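Local coordinates for putative iron binding protein (Bordetella pertussis Tohama I, PDB 1Y9U), which binds ferric iron through tyrosine side chains and probably serves periplasmic iron uptake as a solute-binding protein, at residues V8-T13 and K17-L22; S98-S103 and K256-L261; D179-R184 and R214-A219. One frame throughout, in Å; residues are numbered along the deposited sequence.

Contact 1: residues V8-T13 and K17-L22; sequences VSLYTT and KLIQPL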
loop_
_atom_site.group_PDB
_atom_site.type_symbol
_atom_site.label_atom_id
_atom_site.label_comp_id
_atom_site.label_asym_id
_atom_site.label_seq_id
_atom_site.Cartn_x
_atom_site.Cartn_y
_atom_site.Cartn_z
ATOM N N VAL A 8 17.070 12.298 16.339
ATOM C CA VAL A 8 15.671 12.015 16.041
ATOM C C VAL A 8 15.522 10.497 16.004
ATOM O O VAL A 8 16.362 9.792 15.439
ATOM C CB VAL A 8 15.237 12.669 14.694
ATOM C CG1 VAL A 8 15.941 12.045 13.491
ATOM C CG2 VAL A 8 13.735 12.653 14.529
ATOM N N SER A 9 14.438 10.014 16.598
ATOM C CA SER A 9 14.181 8.583 16.667
ATOM C C SER A 9 12.995 8.175 15.785
ATOM O O SER A 9 11.882 8.626 15.973
ATOM C CB SER A 9 13.947 8.142 18.114
ATOM O OG SER A 9 15.126 8.334 18.879
ATOM N N LEU A 10 13.273 7.298 14.831
ATOM C CA LEU A 10 12.249 6.765 13.925
ATOM C C LEU A 10 11.852 5.375 14.369
ATOM O O LEU A 10 12.661 4.466 14.301
ATOM C CB LEU A 10 12.800 6.710 12.508
ATOM C CG LEU A 10 11.879 6.067 11.449
ATOM C CD1 LEU A 10 10.611 6.879 11.239
ATOM C CD2 LEU A 10 12.639 5.887 10.145
ATOM N N TYR A 11 10.618 5.224 14.822
ATOM C CA TYR A 11 10.063 3.900 15.106
ATOM C C TYR A 11 9.343 3.444 13.844
ATOM O O TYR A 11 8.411 4.107 13.406
ATOM C CB TYR A 11 9.049 3.952 16.250
ATOM C CG TYR A 11 9.612 4.026 17.665
ATOM C CD1 TYR A 11 10.777 4.730 17.963
ATOM C CD2 TYR A 11 8.945 3.408 18.709
ATOM C CE1 TYR A 11 11.253 4.797 19.260
ATOM C CE2 TYR A 11 9.420 3.477 20.002
ATOM C CZ TYR A 11 10.568 4.162 20.262
ATOM O OH TYR A 11 11.028 4.230 21.556
ATOM N N THR A 12 9.752 2.302 13.296
ATOM C CA THR A 12 9.265 1.843 11.996
ATOM C C THR A 12 8.947 0.366 11.979
ATOM O O THR A 12 9.719 -0.437 12.477
ATOM C CB THR A 12 10.291 2.150 10.904
ATOM O OG1 THR A 12 9.863 1.557 9.660
ATOM C CG2 THR A 12 11.687 1.570 11.237
ATOM N N THR A 13 7.817 0.015 11.367
ATOM C CA THR A 13 7.472 -1.384 11.143
ATOM C C THR A 13 7.966 -1.850 9.778
ATOM O O THR A 13 7.793 -3.025 9.413
ATOM C CB THR A 13 5.959 -1.611 11.255
ATOM O OG1 THR A 13 5.291 -1.007 10.132
ATOM C CG2 THR A 13 5.348 -0.956 12.517
ATOM N N LYS A 17 16.242 -1.825 6.200
ATOM C CA LYS A 17 17.027 -1.831 4.967
ATOM C C LYS A 17 16.327 -1.164 3.772
ATOM O O LYS A 17 16.995 -0.702 2.859
ATOM C CB LYS A 17 17.510 -3.240 4.616
ATOM C CG LYS A 17 18.648 -3.763 5.518
ATOM C CD LYS A 17 19.750 -2.721 5.855
ATOM C CE LYS A 17 19.531 -2.107 7.243
ATOM N NZ LYS A 17 20.537 -1.079 7.607
ATOM N N LEU A 18 15.000 -1.068 3.803
ATOM C CA LEU A 18 14.246 -0.273 2.824
ATOM C C LEU A 18 14.545 1.227 2.924
ATOM O O LEU A 18 14.328 1.981 1.968
ATOM C CB LEU A 18 12.734 -0.466 3.031
ATOM C CG LEU A 18 12.155 -1.866 2.790
ATOM C CD1 LEU A 18 10.706 -1.890 3.240
ATOM C CD2 LEU A 18 12.287 -2.293 1.324
ATOM N N ILE A 19 15.029 1.660 4.080
ATOM C CA ILE A 19 15.163 3.086 4.362
ATOM C C ILE A 19 16.543 3.529 4.846
ATOM O O ILE A 19 16.768 4.713 4.963
ATOM C CB ILE A 19 14.107 3.527 5.392
ATOM C CG1 ILE A 19 14.221 2.705 6.682
ATOM C CG2 ILE A 19 12.709 3.424 4.771
ATOM C CD1 ILE A 19 13.209 3.074 7.745
ATOM N N GLN A 20 17.476 2.621 5.133
ATOM C CA GLN A 20 18.711 3.074 5.786
ATOM C C GLN A 20 19.531 4.029 4.923
ATOM O O GLN A 20 20.015 5.027 5.430
ATOM C CB GLN A 20 19.565 1.901 6.302
ATOM C CG GLN A 20 20.606 2.315 7.381
ATOM C CD GLN A 20 19.979 2.957 8.613
ATOM O OE1 GLN A 20 19.063 2.394 9.208
ATOM N NE2 GLN A 20 20.450 4.151 8.978
ATOM N N PRO A 21 19.716 3.748 3.637
ATOM C CA PRO A 21 20.451 4.687 2.790
ATOM C C PRO A 21 19.870 6.107 2.803
ATOM O O PRO A 21 20.630 7.060 2.956
ATOM C CB PRO A 21 20.378 4.037 1.410
ATOM C CG PRO A 21 20.287 2.562 1.724
ATOM C CD PRO A 21 19.357 2.514 2.899
ATOM N N LEU A 22 18.558 6.261 2.691
ATOM C CA LEU A 22 17.991 7.604 2.695
ATOM C C LEU A 22 18.061 8.251 4.093
ATOM O O LEU A 22 18.236 9.453 4.198
ATOM C CB LEU A 22 16.582 7.623 2.078
ATOM C CG LEU A 22 15.433 6.918 2.792
ATOM C CD1 LEU A 22 14.792 7.776 3.846
ATOM C CD2 LEU A 22 14.372 6.506 1.764
#

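Contact 2: residues S98-S103 and K256-L261; sequences SWYALS and KLLEYL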
loop_
_atom_site.group_PDB
_atom_site.type_symbol
_atom_site.label_atom_id
_atom_site.label_comp_id
_atom_site.label_asym_id
_atom_site.label_seq_id
_atom_site.Cartn_x
_atom_site.Cartn_y
_atom_site.Cartn_z
ATOM N N SER A 98 -2.260 15.113 10.923
ATOM C CA SER A 98 -2.268 13.974 11.823
ATOM C C SER A 98 -1.500 12.709 11.323
ATOM O O SER A 98 -0.951 11.955 12.117
ATOM C CB SER A 98 -3.721 13.614 12.172
ATOM O OG SER A 98 -4.493 13.403 10.990
ATOM N N TRP A 99 -1.513 12.464 10.020
ATOM C CA TRP A 99 -0.755 11.378 9.377
ATOM C C TRP A 99 -0.590 11.749 7.913
ATOM O O TRP A 99 -1.349 12.544 7.380
ATOM C CB TRP A 99 -1.462 10.008 9.487
ATOM C CG TRP A 99 -2.843 9.998 8.954
ATOM C CD1 TRP A 99 -3.998 10.202 9.656
ATOM C CD2 TRP A 99 -3.241 9.760 7.604
ATOM N NE1 TRP A 99 -5.078 10.154 8.816
ATOM C CE2 TRP A 99 -4.646 9.866 7.551
ATOM C CE3 TRP A 99 -2.551 9.485 6.416
ATOM C CZ2 TRP A 99 -5.365 9.706 6.367
ATOM C CZ3 TRP A 99 -3.266 9.341 5.245
ATOM C CH2 TRP A 99 -4.658 9.460 5.226
ATOM N N TYR A 100 0.411 11.166 7.277
ATOM C CA TYR A 100 0.737 11.470 5.900
ATOM C C TYR A 100 1.174 10.218 5.140
ATOM O O TYR A 100 2.010 9.477 5.638
ATOM C CB TYR A 100 1.907 12.444 5.874
ATOM C CG TYR A 100 1.583 13.825 6.338
ATOM C CD1 TYR A 100 1.742 14.183 7.665
ATOM C CD2 TYR A 100 1.145 14.782 5.436
ATOM C CE1 TYR A 100 1.435 15.495 8.082
ATOM C CE2 TYR A 100 0.850 16.069 5.836
ATOM C CZ TYR A 100 0.997 16.412 7.131
ATOM O OH TYR A 100 0.727 17.714 7.484
ATOM N N ALA A 101 0.630 9.996 3.943
ATOM C CA ALA A 101 1.151 8.955 3.051
ATOM C C ALA A 101 2.544 9.312 2.566
ATOM O O ALA A 101 2.847 10.468 2.309
ATOM C CB ALA A 101 0.234 8.743 1.852
ATOM N N LEU A 102 3.379 8.285 2.450
ATOM C CA LEU A 102 4.725 8.370 1.887
ATOM C C LEU A 102 4.907 7.575 0.604
ATOM O O LEU A 102 5.779 7.924 -0.199
ATOM C CB LEU A 102 5.755 7.913 2.918
ATOM C CG LEU A 102 5.830 8.733 4.210
ATOM C CD1 LEU A 102 6.864 8.111 5.138
ATOM C CD2 LEU A 102 6.188 10.193 3.956
ATOM N N SER A 103 4.093 6.534 0.385
ATOM C CA SER A 103 4.123 5.816 -0.878
ATOM C C SER A 103 2.780 5.156 -1.090
ATOM O O SER A 103 2.007 5.002 -0.151
ATOM C CB SER A 103 5.217 4.760 -0.885
ATOM O OG SER A 103 4.907 3.727 0.032
ATOM N N LYS A 256 11.347 17.884 10.635
ATOM C CA LYS A 256 12.375 17.946 9.601
ATOM C C LYS A 256 12.521 16.606 8.894
ATOM O O LYS A 256 12.627 16.541 7.679
ATOM C CB LYS A 256 13.723 18.378 10.187
ATOM C CG LYS A 256 13.795 19.835 10.595
ATOM C CD LYS A 256 15.185 20.208 11.068
ATOM C CE LYS A 256 15.352 21.731 11.127
ATOM N NZ LYS A 256 16.390 22.176 12.090
ATOM N N LEU A 257 12.527 15.526 9.660
ATOM C CA LEU A 257 12.636 14.191 9.073
ATOM C C LEU A 257 11.419 13.855 8.218
ATOM O O LEU A 257 11.564 13.367 7.109
ATOM C CB LEU A 257 12.846 13.130 10.146
ATOM C CG LEU A 257 12.914 11.679 9.664
ATOM C CD1 LEU A 257 14.063 11.505 8.688
ATOM C CD2 LEU A 257 13.076 10.772 10.869
ATOM N N LEU A 258 10.225 14.156 8.705
ATOM C CA LEU A 258 9.035 13.819 7.945
ATOM C C LEU A 258 8.977 14.645 6.654
ATOM O O LEU A 258 8.628 14.141 5.594
ATOM C CB LEU A 258 7.809 13.995 8.826
ATOM C CG LEU A 258 6.437 13.611 8.303
ATOM C CD1 LEU A 258 6.437 12.168 7.914
ATOM C CD2 LEU A 258 5.398 13.886 9.375
ATOM N N GLU A 259 9.361 15.917 6.729
ATOM C CA GLU A 259 9.428 16.750 5.536
ATOM C C GLU A 259 10.488 16.223 4.564
ATOM O O GLU A 259 10.299 16.247 3.351
ATOM C CB GLU A 259 9.695 18.227 5.915
ATOM C CG GLU A 259 8.504 18.858 6.610
ATOM C CD GLU A 259 8.731 20.260 7.136
ATOM O OE1 GLU A 259 9.915 20.625 7.325
ATOM O OE2 GLU A 259 7.731 20.975 7.346
ATOM N N TYR A 260 11.612 15.740 5.080
ATOM C CA TYR A 260 12.641 15.133 4.239
ATOM C C TYR A 260 12.084 13.905 3.495
ATOM O O TYR A 260 12.376 13.686 2.327
ATOM C CB TYR A 260 13.862 14.726 5.082
ATOM C CG TYR A 260 14.807 13.814 4.357
ATOM C CD1 TYR A 260 15.634 14.289 3.366
ATOM C CD2 TYR A 260 14.828 12.455 4.626
ATOM C CE1 TYR A 260 16.491 13.460 2.691
ATOM C CE2 TYR A 260 15.677 11.614 3.966
ATOM C CZ TYR A 260 16.512 12.108 2.987
ATOM O OH TYR A 260 17.377 11.270 2.313
ATOM N N LEU A 261 11.269 13.128 4.187
ATOM C CA LEU A 261 10.741 11.885 3.619
ATOM C C LEU A 261 9.820 12.101 2.420
ATOM O O LEU A 261 9.652 11.181 1.613
ATOM C CB LEU A 261 10.037 11.032 4.686
ATOM C CG LEU A 261 10.966 10.388 5.728
ATOM C CD1 LEU A 261 10.174 9.802 6.870
ATOM C CD2 LEU A 261 11.869 9.343 5.126
#

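Contact 3: residues D179-R184 and R214-A219; sequences DRDVAR and RKWGDA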
loop_
_atom_site.group_PDB
_atom_site.type_symbol
_atom_site.label_atom_id
_atom_site.label_comp_id
_atom_site.label_asym_id
_atom_site.label_seq_id
_atom_site.Cartn_x
_atom_site.Cartn_y
_atom_site.Cartn_z
ATOM N N ASP A 179 0.364 -13.008 -3.198
ATOM C CA ASP A 179 0.151 -12.241 -4.412
ATOM C C ASP A 179 1.005 -12.757 -5.573
ATOM O O ASP A 179 0.535 -12.819 -6.717
ATOM C CB ASP A 179 0.404 -10.745 -4.189
ATOM C CG ASP A 179 -0.804 -9.996 -3.719
ATOM O OD1 ASP A 179 -1.833 -10.608 -3.282
ATOM O OD2 ASP A 179 -0.802 -8.738 -3.705
ATOM N N ARG A 180 2.253 -13.113 -5.305
ATOM C CA ARG A 180 3.115 -13.623 -6.356
ATOM C C ARG A 180 2.614 -14.950 -6.928
ATOM O O ARG A 180 2.856 -15.246 -8.086
ATOM C CB ARG A 180 4.572 -13.713 -5.912
ATOM C CG ARG A 180 5.192 -12.339 -5.769
ATOM C CD ARG A 180 6.539 -12.364 -5.186
ATOM N NE ARG A 180 6.360 -12.227 -3.764
ATOM C CZ ARG A 180 7.094 -11.478 -2.980
ATOM N NH1 ARG A 180 8.154 -10.809 -3.446
ATOM N NH2 ARG A 180 6.798 -11.462 -1.700
ATOM N N ASP A 181 1.892 -15.723 -6.117
ATOM C CA ASP A 181 1.284 -16.969 -6.615
ATOM C C ASP A 181 0.304 -16.734 -7.761
ATOM O O ASP A 181 0.049 -17.631 -8.565
ATOM C CB ASP A 181 0.580 -17.730 -5.500
ATOM C CG ASP A 181 1.534 -18.308 -4.485
ATOM O OD1 ASP A 181 2.698 -18.675 -4.836
ATOM O OD2 ASP A 181 1.152 -18.468 -3.316
ATOM N N VAL A 182 -0.279 -15.558 -7.825
ATOM C CA VAL A 182 -1.124 -15.205 -8.963
ATOM C C VAL A 182 -0.313 -15.273 -10.245
ATOM O O VAL A 182 -0.770 -15.824 -11.245
ATOM C CB VAL A 182 -1.777 -13.824 -8.781
ATOM C CG1 VAL A 182 -2.518 -13.393 -10.033
ATOM C CG2 VAL A 182 -2.696 -13.816 -7.560
ATOM N N ALA A 183 0.886 -14.681 -10.237
ATOM C CA ALA A 183 1.757 -14.722 -11.415
ATOM C C ALA A 183 2.217 -16.150 -11.739
ATOM O O ALA A 183 2.202 -16.589 -12.895
ATOM C CB ALA A 183 2.953 -13.808 -11.206
ATOM N N ARG A 184 2.586 -16.892 -10.703
ATOM C CA ARG A 184 2.949 -18.303 -10.855
ATOM C C ARG A 184 1.843 -19.073 -11.578
ATOM O O ARG A 184 2.107 -19.848 -12.506
ATOM C CB ARG A 184 3.184 -18.932 -9.492
ATOM C CG ARG A 184 3.532 -20.405 -9.540
ATOM C CD ARG A 184 3.427 -21.063 -8.210
ATOM N NE ARG A 184 2.043 -21.106 -7.763
ATOM C CZ ARG A 184 1.645 -21.462 -6.558
ATOM N NH1 ARG A 184 2.528 -21.815 -5.623
ATOM N NH2 ARG A 184 0.344 -21.470 -6.296
ATOM N N ARG A 214 11.816 -14.114 -12.030
ATOM C CA ARG A 214 11.806 -13.473 -13.335
ATOM C C ARG A 214 10.936 -14.258 -14.319
ATOM O O ARG A 214 10.315 -13.657 -15.200
ATOM C CB ARG A 214 13.227 -13.266 -13.858
ATOM C CG ARG A 214 13.328 -12.590 -15.195
ATOM C CD ARG A 214 12.606 -11.253 -15.289
ATOM N NE ARG A 214 12.865 -10.617 -16.573
ATOM C CZ ARG A 214 13.877 -9.819 -16.849
ATOM N NH1 ARG A 214 14.756 -9.481 -15.924
ATOM N NH2 ARG A 214 13.991 -9.353 -18.083
ATOM N N LYS A 215 10.892 -15.579 -14.204
ATOM C CA LYS A 215 10.023 -16.368 -15.069
ATOM C C LYS A 215 8.557 -15.999 -14.846
ATOM O O LYS A 215 7.784 -15.845 -15.792
ATOM C CB LYS A 215 10.275 -17.861 -14.825
ATOM C CG LYS A 215 9.627 -18.778 -15.799
ATOM C CD LYS A 215 10.059 -20.207 -15.515
ATOM C CE LYS A 215 9.651 -21.156 -16.598
ATOM N NZ LYS A 215 10.291 -22.489 -16.351
ATOM N N TRP A 216 8.185 -15.835 -13.586
ATOM C CA TRP A 216 6.812 -15.446 -13.255
ATOM C C TRP A 216 6.544 -14.017 -13.759
ATOM O O TRP A 216 5.485 -13.725 -14.298
ATOM C CB TRP A 216 6.565 -15.511 -11.753
ATOM C CG TRP A 216 6.707 -16.868 -11.134
ATOM C CD1 TRP A 216 7.127 -18.027 -11.740
ATOM C CD2 TRP A 216 6.453 -17.198 -9.770
ATOM N NE1 TRP A 216 7.140 -19.052 -10.829
ATOM C CE2 TRP A 216 6.757 -18.576 -9.609
ATOM C CE3 TRP A 216 6.025 -16.465 -8.652
ATOM C CZ2 TRP A 216 6.616 -19.234 -8.396
ATOM C CZ3 TRP A 216 5.877 -17.113 -7.451
ATOM C CH2 TRP A 216 6.166 -18.508 -7.337
ATOM N N GLY A 217 7.504 -13.118 -13.569
ATOM C CA GLY A 217 7.321 -11.743 -14.012
ATOM C C GLY A 217 7.178 -11.648 -15.527
ATOM O O GLY A 217 6.354 -10.900 -16.050
ATOM N N ASP A 218 7.972 -12.437 -16.256
ATOM C CA ASP A 218 7.932 -12.393 -17.710
ATOM C C ASP A 218 6.591 -12.909 -18.249
ATOM O O ASP A 218 6.217 -12.572 -19.381
ATOM C CB ASP A 218 9.052 -13.224 -18.330
ATOM C CG ASP A 218 10.373 -12.527 -18.375
ATOM O OD1 ASP A 218 10.537 -11.378 -17.900
ATOM O OD2 ASP A 218 11.355 -13.106 -18.906
ATOM N N ALA A 219 5.875 -13.715 -17.465
ATOM C CA ALA A 219 4.643 -14.337 -17.925
ATOM C C ALA A 219 3.445 -13.390 -17.950
ATOM O O ALA A 219 2.422 -13.733 -18.550
ATOM C CB ALA A 219 4.312 -15.503 -17.039
#

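Contact 1: residues V8-T13 and K17-L22
No flat group takes part where Leu10 and Thr12 meet Ile19; there is no ring face or edge to cover, and the contact is made by the branch ends of Leu10 and Thr12 against the delta methyl of Ile19. It belongs to the opening beta-alpha-beta unit of the fold, in which strand 7-12 leads through a short loop into helix 20-30 and on to strand 33-38, parallel to the first. Leu10 and Thr12, two residues apart on the strand, both point toward the helix start, and Ile19, in the N-cap position, reaches back to them. Its delta methyl is the shared tip: Ile19 CD1 lies 3.7 Å from Leu10 CD2, end to end. Ile19 CG1 sits between its own backbone N and carbonyl carbon (chi1 57°), and the extended chi2 of -180° then carries CD1 as far as the strand. That length suits the place, because the CA atoms of Thr12 and Ile19 are 9.7 Å apart. Leu10 and Thr12 also rest on Met60 of the neighbouring strand 58-62, while Ile19 touches Tyr270 of helix 264-273, so the small buried surface continues into a larger apolar layer. Threonine suits its place because OG1, anti to the backbone N (chi1 174°), is hydrogen-bonded to Arg14 N just beyond the strand while still lying beside Ile19 CD1, and Thr12 CG2 meets the same Ile19 CD1 at 4.1 Å.

Contact 2: residues S98-S103 and K256-L261
Strand 100-103, carrying Tyr100 and Leu102, and helix 256-261, carrying Leu258 and Leu261, run at 46° to each other with their axes 10.1 Å apart at closest approach, a spacing that side chains of leucine size can fill. The backbones draw together toward Leu102, where Leu102 CA is 7.2 Å from Leu261 CA. Leu258 serves both strand residues by dividing its branches: Leu258 CD2 approaches Tyr100 CD1 at 4.0 Å, obliquely to the ring, while Leu258 CD1 turns to Leu102 CD2 at 4.4 Å. Its CG stands anti to the backbone N (chi1 -176°), which directs the fork toward the strand. One helical turn on, Leu261 crosses Leu102 at a slant, with Leu102 CD2 4.0 Å from Leu261 CB. Leu102 CD1 likewise lies 4.1 Å from Leu261 CD1. Branched leucines suit this buried layer: Leu258 shares its two methyls between Tyr100 and Leu102, and Leu102 lays both of its own against Leu261. Tyrosine suits its end of the strand for another reason: the ring packs on Leu258 and Leu84, while its hydroxyl is hydrogen-bonded to Asp85 of helix 82-87. Polar backbone is satisfied too, since Gln267 NE2 is hydrogen-bonded to both Leu102 O and Leu261 O and so ties strand to helix. Leu102 and Ser103 together face Ser240 on the antiparallel strand 237-245, forming a classic beta bulge. The whole is helix-on-sheet packing of the alpha/beta kind found in the lobes of periplasmic binding proteins.

Contact 3: residues D179-R184 and R214-A219
Trp216 presents one face of its indole to Arg184 and its edge to Arg180. Over the face lies the aliphatic part of Arg184: its CB is 3.5 Å from the centroid of the six-membered ring and only 6° off the normal, a CH-pi contact, and Arg184 CG continues the cover at 3.5 Å from Trp216 CZ2. The two side chains run alongside each other in the same direction. At the ring edge, in plane, stands Arg180 CB, 4.0 Å from Trp216 CZ3, while Arg180 O comes obliquely to 3.4 Å from Trp216 CE3. Ala183 suits the inner side of the crossing, where the small methyl CB meets Trp216 CB at 4.0 Å and lets the helices approach to 8.8 Å between axes.

Further out, the Arg184 chain bends at chi3 (67°), leaving the guanidinium plane tilted 70° to the indole, so the charged group does not stack on it. Asp181 OD1 lies above a face of this guanidinium, 3.2 Å from Arg184 NH1, as a purely electrostatic pair; Asp181 OD2 is hydrogen-bonded to Gly178 N. Along the other helix Arg214 NE is hydrogen-bonded to Asp218 OD1 at 2.8 Å, a salt bridge. Arg180 touches Tyr200, an iron ligand in another structure of this protein, which places this end of helix 179-187 beside the metal site.

Adhesion thus comes from arginine methylenes, the Ala183 methyl and the tryptophan ring, while the pairs Arg184-Asp181 and Arg214-Asp218 stay within their own helices.

Contacts 1 and 2 are neighbours, their centres about 12 Å apart, and both reach the same mixed sheet. They touch directly: Leu22 CD1 packs on Leu261 CD2 at 3.6 Å, joining helix 20-30 to helix 251-261. Contact 3 lies far off, its centre about 29 Å from that of contact 1 and about 32 Å from that of contact 2, across the chain's centre from the latter. Along the chain contact 1 closes first, and contact 3 is nested within the long loop that contact 2 closes. Strand 100-112 begins in contact 2 and its far part, at Tyr110, touches helix 179-187 of contact 3, consistent with the two-lobed plan of periplasmic binding proteins.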